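Local coordinates for protein diketoreductase (Acinetobacter baylyi, PDB 4E12) that reduces dicarbonyl compounds with NADH and probably also oxidises (3S)-3-hydroxyacyl-CoA to 3-oxoacyl-CoA with NAD(+), as in fatty acid beta-oxidation, at residues Asp98-Ile103 against Ser127-Tyr132. Numbering follows the deposited sequence.
Sequences DLKRDI and SDLVGY
R101 and Y132 form the larger part of a helix-to-helix contact without a cross-segment hydrogen bond, in which helix 97-110 meets the short, kinked helix 126-133 inside the NAD-binding domain. The aliphatic part of R101 lies over one face of the Y132 ring: CG sits 3.8 Å from the ring centroid and only 9° off its normal, a CH-pi contact. With CG anti to the backbone N (chi1 170°), the arginine runs across the ring toward its phenol end; the chain bends at chi3, and the guanidinium plane stands 49° from the ring plane. Y132 OH lies over one guanidinium face, 3.1 Å from R101 NH2, at an angle too poor for a hydrogen bond. R101 NH1 also makes a salt bridge, 3.3 Å from D98 OD1, within its own helix.

Beside this pair, L129 packs both methyl groups along the stem of K100, CD2 reaching K100 CB at 3.9 Å. Beyond this stem the lysine turns from L129, and NZ is held by salt bridges to E91 and E95 and by a hydrogen bond to the carbonyl of P94. L129 also touches L97, Y104 and F139, extending the apolar patch.

K100 and E95 are NAD(+)-binding residues of this protein, although no cofactor is bound to this chain; through K100 the packing borders the cofactor site. Helices 97-110 and 126-133 follow parallel strands 88-91 and 116-119 in turn, as in a Rossmann-type fold.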
# COMPACT_ATOMS: atom_id res chain seq x y z
N ASP A 98 -15.25 -5.53 29.19
CA ASP A 98 -15.85 -5.28 30.51
C ASP A 98 -16.11 -3.78 30.68
O ASP A 98 -17.21 -3.36 31.07
CB ASP A 98 -14.88 -5.73 31.62
CG ASP A 98 -14.52 -7.20 31.54
OD1 ASP A 98 -15.27 -8.00 30.94
OD2 ASP A 98 -13.46 -7.57 32.09
N LEU A 99 -15.09 -2.99 30.37
CA LEU A 99 -15.10 -1.56 30.61
C LEU A 99 -16.09 -0.84 29.68
O LEU A 99 -16.81 0.06 30.11
CB LEU A 99 -13.67 -1.06 30.46
CG LEU A 99 -13.26 0.35 30.87
CD1 LEU A 99 -11.74 0.45 30.82
CD2 LEU A 99 -13.93 1.40 30.00
N LYS A 100 -16.15 -1.24 28.41
CA LYS A 100 -17.14 -0.67 27.51
C LYS A 100 -18.53 -1.23 27.84
O LYS A 100 -19.54 -0.55 27.69
CB LYS A 100 -16.77 -0.90 26.03
CG LYS A 100 -15.41 -0.32 25.60
CD LYS A 100 -15.25 -0.30 24.08
CE LYS A 100 -13.84 0.05 23.61
NZ LYS A 100 -13.32 1.35 24.10
N ARG A 101 -18.57 -2.49 28.29
CA ARG A 101 -19.82 -3.12 28.69
C ARG A 101 -20.54 -2.29 29.76
O ARG A 101 -21.72 -1.95 29.61
CB ARG A 101 -19.59 -4.54 29.23
CG ARG A 101 -20.84 -5.13 29.88
CD ARG A 101 -20.56 -6.39 30.70
NE ARG A 101 -20.57 -7.61 29.91
CZ ARG A 101 -19.48 -8.21 29.42
NH1 ARG A 101 -18.28 -7.69 29.63
NH2 ARG A 101 -19.60 -9.32 28.71
N ASP A 102 -19.84 -1.97 30.83
CA ASP A 102 -20.48 -1.28 31.95
C ASP A 102 -20.79 0.17 31.61
O ASP A 102 -21.83 0.70 32.01
CB ASP A 102 -19.68 -1.43 33.25
CG ASP A 102 -18.28 -0.89 33.14
OD1 ASP A 102 -17.82 -0.65 32.01
OD2 ASP A 102 -17.63 -0.72 34.20
N ILE A 103 -19.90 0.81 30.85
CA ILE A 103 -20.18 2.14 30.33
C ILE A 103 -21.48 2.17 29.54
O ILE A 103 -22.36 2.99 29.83
CB ILE A 103 -19.02 2.68 29.46
CG1 ILE A 103 -17.84 3.06 30.34
CG2 ILE A 103 -19.48 3.86 28.63
CD1 ILE A 103 -18.16 4.18 31.31
N SER A 127 -21.15 -4.47 16.76
CA SER A 127 -21.94 -5.66 17.06
C SER A 127 -21.54 -6.30 18.37
O SER A 127 -22.38 -6.88 19.05
CB SER A 127 -21.84 -6.68 15.93
OG SER A 127 -22.52 -6.19 14.79
N ASP A 128 -20.27 -6.20 18.74
CA ASP A 128 -19.80 -6.72 20.02
C ASP A 128 -20.43 -5.96 21.19
O ASP A 128 -20.51 -6.49 22.30
CB ASP A 128 -18.27 -6.63 20.13
CG ASP A 128 -17.55 -7.57 19.19
OD1 ASP A 128 -18.17 -8.54 18.73
OD2 ASP A 128 -16.35 -7.34 18.89
N LEU A 129 -20.89 -4.75 20.92
CA LEU A 129 -21.26 -3.82 21.99
C LEU A 129 -22.72 -3.38 21.94
O LEU A 129 -23.24 -2.85 22.92
CB LEU A 129 -20.36 -2.58 21.91
CG LEU A 129 -18.84 -2.76 22.01
CD1 LEU A 129 -18.11 -1.48 21.66
CD2 LEU A 129 -18.44 -3.27 23.39
N VAL A 130 -23.39 -3.59 20.81
CA VAL A 130 -24.71 -3.01 20.60
C VAL A 130 -25.74 -3.41 21.66
O VAL A 130 -26.56 -2.59 22.08
CB VAL A 130 -25.26 -3.30 19.19
CG1 VAL A 130 -25.28 -4.80 18.92
CG2 VAL A 130 -26.64 -2.68 19.01
N GLY A 131 -25.67 -4.67 22.09
CA GLY A 131 -26.63 -5.18 23.05
C GLY A 131 -26.71 -4.41 24.35
O GLY A 131 -27.78 -4.33 24.97
N TYR A 132 -25.59 -3.83 24.77
CA TYR A 132 -25.53 -3.11 26.04
C TYR A 132 -26.15 -1.73 25.93
O TYR A 132 -26.61 -1.17 26.93
CB TYR A 132 -24.07 -2.95 26.47
CG TYR A 132 -23.29 -4.23 26.46
CD1 TYR A 132 -23.84 -5.40 26.99
CD2 TYR A 132 -22.01 -4.28 25.94
CE1 TYR A 132 -23.12 -6.59 26.99
CE2 TYR A 132 -21.28 -5.47 25.93
CZ TYR A 132 -21.84 -6.62 26.46
OH TYR A 132 -21.12 -7.80 26.46